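Local atomic coordinates of transcriptional regulator, TetR family (Vibrio parahaemolyticus, PDB entry 3HE0), a protein that probably binds operator DNA through a helix-turn-helix domain and regulates transcription as a dimer of the TetR family. Residues Glu86-Met91 / Ala188-Ile193; Arg136-Gly141 / Glu153-Leu158. One frame throughout, in Å; residues are numbered along the deposited sequence.

Interaction 1. Residues Glu86-Met91 / Ala188-Ile193. Unlike the reference sequence in segment 86-91: R87 (reference Cys).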
ATOM      1  N   GLU A  86      11.835  21.839  -3.606  1.00 27.09           N
ATOM      2  CA  GLU A  86      10.617  22.249  -4.260  1.00 27.48           C
ATOM      3  C   GLU A  86      10.182  21.188  -5.227  1.00 26.69           C
ATOM      4  O   GLU A  86       8.985  20.930  -5.373  1.00 26.05           O
ATOM      5  CB  GLU A  86      10.819  23.593  -4.992  1.00 28.33           C
ATOM      6  CG  GLU A  86       9.582  24.079  -5.742  1.00 33.02           C
ATOM      7  CD  GLU A  86       8.283  23.965  -4.893  1.00 40.15           C
ATOM      8  OE1 GLU A  86       8.286  24.288  -3.669  1.00 42.47           O
ATOM      9  OE2 GLU A  86       7.255  23.519  -5.463  1.00 46.01           O
ATOM     10  N   ARG A  87      11.141  20.598  -5.933  1.00 26.00           N
ATOM     11  CA  ARG A  87      10.808  19.424  -6.741  1.00 25.96           C
ATOM     12  C   ARG A  87      10.222  18.325  -5.835  1.00 24.93           C
ATOM     13  O   ARG A  87       9.235  17.698  -6.182  1.00 24.99           O
ATOM     14  CB  ARG A  87      12.031  18.893  -7.487  1.00 26.04           C
ATOM     15  CG  ARG A  87      12.507  19.796  -8.600  1.00 27.39           C
ATOM     16  CD  ARG A  87      13.615  19.142  -9.375  1.00 28.45           C
ATOM     17  NE  ARG A  87      14.904  19.617  -8.916  1.00 29.67           N
ATOM     18  CZ  ARG A  87      16.053  18.953  -9.037  1.00 30.14           C
ATOM     19  NH1 ARG A  87      17.166  19.503  -8.583  1.00 31.76           N
ATOM     20  NH2 ARG A  87      16.111  17.749  -9.587  1.00 29.74           N
ATOM     21  N   TYR A  88      10.833  18.119  -4.682  1.00 24.37           N
ATOM     22  CA  TYR A  88      10.343  17.114  -3.739  1.00 24.72           C
ATOM     23  C   TYR A  88       8.896  17.425  -3.335  1.00 24.58           C
ATOM     24  O   TYR A  88       8.020  16.563  -3.429  1.00 23.33           O
ATOM     25  CB  TYR A  88      11.257  17.019  -2.518  1.00 24.54           C
ATOM     26  CG  TYR A  88      10.756  16.038  -1.486  1.00 25.00           C
ATOM     27  CD1 TYR A  88      11.021  14.688  -1.601  1.00 24.61           C
ATOM     28  CD2 TYR A  88       9.984  16.454  -0.419  1.00 25.01           C
ATOM     29  CE1 TYR A  88      10.531  13.774  -0.653  1.00 25.31           C
ATOM     30  CE2 TYR A  88       9.506  15.543   0.542  1.00 24.92           C
ATOM     31  CZ  TYR A  88       9.783  14.217   0.408  1.00 24.08           C
ATOM     32  OH  TYR A  88       9.311  13.321   1.334  1.00 25.18           O
ATOM     33  N   ARG A  89       8.645  18.677  -2.941  1.00 24.80           N
ATOM     34  CA  ARG A  89       7.321  19.078  -2.485  1.00 25.16           C
ATOM     35  C   ARG A  89       6.290  18.910  -3.580  1.00 25.11           C
ATOM     36  O   ARG A  89       5.156  18.493  -3.309  1.00 25.74           O
ATOM     37  CB  ARG A  89       7.319  20.538  -1.986  1.00 25.82           C
ATOM     38  CG  ARG A  89       5.958  21.029  -1.429  1.00 27.53           C
ATOM     39  CD  ARG A  89       5.980  22.485  -0.907  1.00 28.83           C
ATOM     40  NE  ARG A  89       6.649  22.544   0.382  1.00 32.13           N
ATOM     41  CZ  ARG A  89       7.928  22.869   0.574  1.00 35.31           C
ATOM     42  NH1 ARG A  89       8.419  22.875   1.809  1.00 35.31           N
ATOM     43  NH2 ARG A  89       8.722  23.196  -0.455  1.00 37.65           N
ATOM     44  N   THR A  90       6.648  19.260  -4.814  1.00 24.20           N
ATOM     45  CA  THR A  90       5.701  19.170  -5.903  1.00 23.83           C
ATOM     46  C   THR A  90       5.229  17.724  -6.087  1.00 24.65           C
ATOM     47  O   THR A  90       4.033  17.443  -6.111  1.00 24.59           O
ATOM     48  CB  THR A  90       6.299  19.714  -7.241  1.00 23.78           C
ATOM     49  OG1 THR A  90       6.763  21.051  -7.046  1.00 23.96           O
ATOM     50  CG2 THR A  90       5.271  19.727  -8.356  1.00 20.85           C
HETATM   51  N   MSE A  91       6.183  16.813  -6.219  1.00 25.58           N
HETATM   52  CA  MSE A  91       5.877  15.413  -6.447  1.00 26.45           C
HETATM   53  C   MSE A  91       5.126  14.836  -5.252  1.00 25.66           C
HETATM   54  O   MSE A  91       4.192  14.061  -5.428  1.00 25.57           O
HETATM   55  CB  MSE A  91       7.160  14.614  -6.688  1.00 26.86           C
HETATM   56  CG  MSE A  91       7.798  14.931  -8.021  1.00 30.92           C
HETATM   57 SE   MSE A  91       9.507  14.025  -8.222  1.00 41.00          SE
HETATM   58  CE  MSE A  91       9.914  14.597 -10.043  1.00 39.47           C
ATOM     59  N   ALA A 188       8.528  16.246   7.577  1.00 20.23           N
ATOM     60  CA  ALA A 188       8.969  15.087   8.335  1.00 20.19           C
ATOM     61  C   ALA A 188       9.533  14.005   7.403  1.00 20.35           C
ATOM     62  O   ALA A 188      10.544  13.349   7.718  1.00 19.84           O
ATOM     63  CB  ALA A 188       7.840  14.525   9.209  1.00 19.18           C
ATOM     64  N   SER A 189       8.866  13.814   6.268  1.00 20.79           N
ATOM     65  CA  SER A 189       9.319  12.847   5.274  1.00 20.41           C
ATOM     66  C   SER A 189      10.651  13.282   4.650  1.00 20.14           C
ATOM     67  O   SER A 189      11.501  12.443   4.387  1.00 21.46           O
ATOM     68  CB  SER A 189       8.225  12.563   4.227  1.00 19.64           C
ATOM     69  OG  SER A 189       7.890  13.686   3.448  1.00 21.69           O
ATOM     70  N   TRP A 190      10.848  14.580   4.440  1.00 20.38           N
ATOM     71  CA  TRP A 190      12.128  15.128   3.995  1.00 20.29           C
ATOM     72  C   TRP A 190      13.225  14.775   5.021  1.00 20.88           C
ATOM     73  O   TRP A 190      14.320  14.371   4.632  1.00 21.34           O
ATOM     74  CB  TRP A 190      11.989  16.634   3.855  1.00 19.86           C
ATOM     75  CG  TRP A 190      13.158  17.385   3.427  1.00 19.98           C
ATOM     76  CD1 TRP A 190      13.940  18.175   4.218  1.00 20.59           C
ATOM     77  CD2 TRP A 190      13.669  17.527   2.088  1.00 15.84           C
ATOM     78  NE1 TRP A 190      14.904  18.781   3.471  1.00 19.57           N
ATOM     79  CE2 TRP A 190      14.775  18.387   2.162  1.00 17.42           C
ATOM     80  CE3 TRP A 190      13.314  16.989   0.858  1.00 17.26           C
ATOM     81  CZ2 TRP A 190      15.530  18.747   1.041  1.00 16.90           C
ATOM     82  CZ3 TRP A 190      14.066  17.336  -0.272  1.00 17.23           C
ATOM     83  CH2 TRP A 190      15.153  18.211  -0.168  1.00 17.74           C
ATOM     84  N   ASP A 191      12.903  14.858   6.317  1.00 20.61           N
ATOM     85  CA  ASP A 191      13.841  14.450   7.363  1.00 20.52           C
ATOM     86  C   ASP A 191      14.315  13.010   7.186  1.00 20.51           C
ATOM     87  O   ASP A 191      15.461  12.683   7.536  1.00 21.68           O
ATOM     88  CB  ASP A 191      13.220  14.568   8.749  1.00 20.27           C
ATOM     89  CG  ASP A 191      13.204  15.993   9.277  1.00 22.10           C
ATOM     90  OD1 ASP A 191      13.952  16.817   8.704  1.00 23.66           O
ATOM     91  OD2 ASP A 191      12.462  16.267  10.272  1.00 20.16           O
ATOM     92  N   ALA A 192      13.436  12.142   6.694  1.00 19.37           N
ATOM     93  CA  ALA A 192      13.788  10.737   6.517  1.00 19.33           C
ATOM     94  C   ALA A 192      14.925  10.607   5.501  1.00 18.31           C
ATOM     95  O   ALA A 192      15.786   9.801   5.674  1.00 19.34           O
ATOM     96  CB  ALA A 192      12.566   9.900   6.080  1.00 17.58           C
ATOM     97  N   ILE A 193      14.936  11.436   4.470  1.00 19.54           N
ATOM     98  CA  ILE A 193      15.877  11.251   3.365  1.00 19.65           C
ATOM     99  C   ILE A 193      17.099  12.166   3.408  1.00 20.11           C
ATOM    100  O   ILE A 193      18.115  11.863   2.759  1.00 20.59           O
ATOM    101  CB  ILE A 193      15.178  11.284   1.981  1.00 19.29           C
ATOM    102  CG1 ILE A 193      14.514  12.629   1.746  1.00 20.09           C
ATOM    103  CG2 ILE A 193      14.205  10.061   1.860  1.00 17.90           C
ATOM    104  CD1 ILE A 193      13.947  12.829   0.282  1.00 20.70           C
TER

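Interaction 2. Residues Arg136-Gly141 / Glu153-Leu158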
ATOM      1  N   ARG A 136      16.341  11.514 -10.788  1.00 27.90           N
ATOM      2  CA  ARG A 136      17.229  12.662 -10.955  1.00 28.03           C
ATOM      3  C   ARG A 136      17.264  13.493  -9.678  1.00 26.94           C
ATOM      4  O   ARG A 136      18.352  13.903  -9.233  1.00 26.44           O
ATOM      5  CB  ARG A 136      16.830  13.519 -12.151  1.00 28.74           C
ATOM      6  CG  ARG A 136      17.991  14.322 -12.703  1.00 32.16           C
ATOM      7  CD  ARG A 136      17.510  15.222 -13.825  1.00 38.45           C
ATOM      8  NE  ARG A 136      18.569  15.657 -14.744  1.00 43.92           N
ATOM      9  CZ  ARG A 136      19.152  14.894 -15.682  1.00 48.01           C
ATOM     10  NH1 ARG A 136      20.098  15.418 -16.475  1.00 48.93           N
ATOM     11  NH2 ARG A 136      18.811  13.609 -15.831  1.00 49.44           N
ATOM     12  N   LEU A 137      16.092  13.686  -9.061  1.00 25.70           N
ATOM     13  CA  LEU A 137      16.007  14.287  -7.729  1.00 24.54           C
ATOM     14  C   LEU A 137      16.941  13.577  -6.727  1.00 23.88           C
ATOM     15  O   LEU A 137      17.795  14.201  -6.090  1.00 22.75           O
ATOM     16  CB  LEU A 137      14.562  14.258  -7.207  1.00 24.17           C
ATOM     17  CG  LEU A 137      14.380  14.666  -5.740  1.00 25.02           C
ATOM     18  CD1 LEU A 137      14.608  16.163  -5.505  1.00 27.23           C
ATOM     19  CD2 LEU A 137      13.026  14.309  -5.236  1.00 28.37           C
ATOM     20  N   PHE A 138      16.765  12.277  -6.570  1.00 24.05           N
ATOM     21  CA  PHE A 138      17.519  11.548  -5.532  1.00 23.96           C
ATOM     22  C   PHE A 138      19.032  11.518  -5.893  1.00 24.38           C
ATOM     23  O   PHE A 138      19.896  11.719  -5.022  1.00 24.58           O
ATOM     24  CB  PHE A 138      16.975  10.131  -5.357  1.00 23.54           C
ATOM     25  CG  PHE A 138      15.619  10.049  -4.683  1.00 25.01           C
ATOM     26  CD1 PHE A 138      15.313  10.805  -3.545  1.00 25.25           C
ATOM     27  CD2 PHE A 138      14.642   9.191  -5.171  1.00 26.23           C
ATOM     28  CE1 PHE A 138      14.059  10.720  -2.946  1.00 26.99           C
ATOM     29  CE2 PHE A 138      13.381   9.088  -4.542  1.00 27.04           C
ATOM     30  CZ  PHE A 138      13.100   9.849  -3.443  1.00 26.74           C
ATOM     31  N   ASN A 139      19.353  11.316  -7.173  1.00 24.27           N
ATOM     32  CA  ASN A 139      20.760  11.323  -7.601  1.00 24.83           C
ATOM     33  C   ASN A 139      21.394  12.662  -7.362  1.00 25.14           C
ATOM     34  O   ASN A 139      22.499  12.738  -6.824  1.00 26.07           O
ATOM     35  CB  ASN A 139      20.930  10.934  -9.070  1.00 24.71           C
ATOM     36  CG  ASN A 139      20.589   9.484  -9.326  1.00 24.97           C
ATOM     37  OD1 ASN A 139      20.670   8.637  -8.427  1.00 25.08           O
ATOM     38  ND2 ASN A 139      20.213   9.188 -10.551  1.00 26.62           N
ATOM     39  N   GLN A 140      20.683  13.720  -7.713  1.00 25.13           N
ATOM     40  CA  GLN A 140      21.220  15.048  -7.556  1.00 26.07           C
ATOM     41  C   GLN A 140      21.415  15.388  -6.090  1.00 25.87           C
ATOM     42  O   GLN A 140      22.474  15.898  -5.681  1.00 26.22           O
ATOM     43  CB  GLN A 140      20.306  16.058  -8.223  1.00 26.56           C
ATOM     44  CG  GLN A 140      20.904  17.415  -8.260  1.00 29.25           C
ATOM     45  CD  GLN A 140      20.106  18.386  -9.091  1.00 32.48           C
ATOM     46  OE1 GLN A 140      19.267  17.988  -9.913  1.00 35.01           O
ATOM     47  NE2 GLN A 140      20.353  19.679  -8.875  1.00 32.44           N
ATOM     48  N   GLY A 141      20.410  15.062  -5.294  1.00 25.95           N
ATOM     49  CA  GLY A 141      20.498  15.230  -3.866  1.00 25.99           C
ATOM     50  C   GLY A 141      21.674  14.523  -3.248  1.00 26.55           C
ATOM     51  O   GLY A 141      22.318  15.082  -2.367  1.00 27.36           O
ATOM     52  N   GLU A 153      15.635   3.324  -4.491  1.00 25.32           N
ATOM     53  CA  GLU A 153      14.488   2.515  -4.071  1.00 26.35           C
ATOM     54  C   GLU A 153      14.201   2.646  -2.575  1.00 24.65           C
ATOM     55  O   GLU A 153      13.027   2.643  -2.160  1.00 23.16           O
ATOM     56  CB  GLU A 153      14.703   1.029  -4.414  1.00 27.50           C
ATOM     57  CG  GLU A 153      14.481   0.699  -5.903  1.00 32.34           C
ATOM     58  CD  GLU A 153      13.035   0.949  -6.362  1.00 39.02           C
ATOM     59  OE1 GLU A 153      12.099   0.737  -5.546  1.00 40.92           O
ATOM     60  OE2 GLU A 153      12.829   1.362  -7.543  1.00 43.71           O
ATOM     61  N   VAL A 154      15.270   2.774  -1.780  1.00 23.04           N
ATOM     62  CA  VAL A 154      15.137   2.934  -0.327  1.00 20.91           C
ATOM     63  C   VAL A 154      14.685   4.376  -0.035  1.00 20.51           C
ATOM     64  O   VAL A 154      13.743   4.612   0.709  1.00 19.78           O
ATOM     65  CB  VAL A 154      16.441   2.586   0.379  1.00 20.97           C
ATOM     66  CG1 VAL A 154      16.371   2.866   1.913  1.00 18.28           C
ATOM     67  CG2 VAL A 154      16.812   1.130   0.103  1.00 19.97           C
ATOM     68  N   LEU A 155      15.328   5.351  -0.666  1.00 20.66           N
ATOM     69  CA  LEU A 155      14.929   6.737  -0.493  1.00 20.41           C
ATOM     70  C   LEU A 155      13.437   6.904  -0.859  1.00 20.67           C
ATOM     71  O   LEU A 155      12.674   7.556  -0.145  1.00 20.26           O
ATOM     72  CB  LEU A 155      15.817   7.650  -1.341  1.00 20.80           C
ATOM     73  CG  LEU A 155      17.300   7.695  -0.945  1.00 20.16           C
ATOM     74  CD1 LEU A 155      18.077   8.578  -1.942  1.00 20.12           C
ATOM     75  CD2 LEU A 155      17.482   8.168   0.511  1.00 17.54           C
ATOM     76  N   SER A 156      13.006   6.260  -1.944  1.00 20.93           N
ATOM     77  CA  SER A 156      11.605   6.360  -2.350  1.00 21.71           C
ATOM     78  C   SER A 156      10.691   5.723  -1.304  1.00 21.43           C
ATOM     79  O   SER A 156       9.689   6.324  -0.906  1.00 20.48           O
ATOM     80  CB  SER A 156      11.367   5.740  -3.725  1.00 22.35           C
ATOM     81  OG  SER A 156      10.012   5.987  -4.170  1.00 24.52           O
ATOM     82  N   GLY A 157      11.071   4.537  -0.833  1.00 21.50           N
ATOM     83  CA  GLY A 157      10.302   3.840   0.198  1.00 21.16           C
ATOM     84  C   GLY A 157      10.158   4.646   1.483  1.00 21.70           C
ATOM     85  O   GLY A 157       9.157   4.541   2.145  1.00 21.71           O
ATOM     86  N   LEU A 158      11.156   5.466   1.816  1.00 21.69           N
ATOM     87  CA  LEU A 158      11.162   6.222   3.065  1.00 21.58           C
ATOM     88  C   LEU A 158      10.375   7.527   3.012  1.00 23.20           C
ATOM     89  O   LEU A 158      10.039   8.085   4.063  1.00 23.35           O
ATOM     90  CB  LEU A 158      12.596   6.555   3.445  1.00 21.30           C
ATOM     91  CG  LEU A 158      13.455   5.402   3.939  1.00 19.88           C
ATOM     92  CD1 LEU A 158      14.919   5.827   3.710  1.00 18.40           C
ATOM     93  CD2 LEU A 158      13.113   4.970   5.392  1.00 13.48           C
TER

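Interaction 1. Residues Glu86-Met91 / Ala188-Ile193
With chi1 at 177°, Y88 turns its ring away from the backbone N and toward helix 179-193, where W190, extended likewise, runs past it in the opposite direction; the pair lies between helix 84-97 and helix 179-193 of the all-helical TetR-family C-terminal domain. The result is an edge-to-face pair: the six-membered ring of W190 turns its edge to one face of Y88, with the centroids 5.2 Å apart and the planes at 60°. The touch is off centre, W190 CE3 lying 3.6 Å from Y88 CG, near the rim of the phenol ring. I193 comes in obliquely, its CD1 3.7 Å from Y88 CE1. The two helices themselves stay well apart, their local axes 11.6 Å at closest and running at 125°, so the long Y88 side chain bridges the gap. F160 and W92 also meet the Y88 ring, while F147 meets W190 edge-to-face and K85 makes a cation-pi contact with it. L158 of the second subunit packs on S189. In this buried setting the phenol hydroxyl finds a polar partner in the plane of its ring: Y88 OH donates to S189 OG at 2.6 Å, and S189 OG is also hydrogen-bonded to I186 O.

Interaction 2. Residues Arg136-Gly141 / Glu153-Leu158
One face of the F138 ring is covered by L155 CB, which sits almost exactly over the centre: 3.9 Å from the centroid and 10° off the ring normal, a CH-pi contact. It joins helix 132-143 to the short helix 152-158 in the helical C-terminal domain of this TetR-family regulator. The backbone of S156 comes up obliquely to the far end of the same ring, its N 3.9 Å from F138 CE2, and S156 CB lies 4.0 Å from that carbon. F138 thus packs against side chain and main chain together, and no hydrogen bond crosses between the two segments. L155 does not stop at CB. With CG anti to the carbonyl carbon (chi1 -65°), its chain runs back along the phenyl group in the opposite direction to F138, carrying CD1 to 3.9 Å from F138 CB, the methylene that links the ring to the backbone. I193 of helix 179-193 packs on both F138 and L155, so this pair belongs to a larger apolar interior. E153, V154 and L158 reach the second subunit, where K169 of that subunit forms a salt bridge with E153. The hydroxyl of S156 finds its partner outside the two segments: S156 OG is hydrogen-bonded to E161 OE2, with a weak bond to a sulfate ion probably from the crystallisation liquor.

Overall arrangement
From the N terminus, the chain passes the predicted helix-turn-helix region before helix 84-97 supplies the first half of interaction 1. Helices 132-143 and 152-158 then meet in interaction 2, closing a short loop that includes the turn between them. Only at helix 179-193, next to the C terminus, is interaction 1 completed, so interaction 2 is nested inside its much longer loop. The centres of the two interactions lie about 10 Å apart, and their residues touch directly: I193 CD1 is 3.9 Å from F138 CE1, and R87 NH1, at a position where the reference sequence has Cys, probably makes a weak hydrogen bond to Q140 OE1. Together they tie four helices of the C-terminal domain into one packed region, which also borders the second subunit.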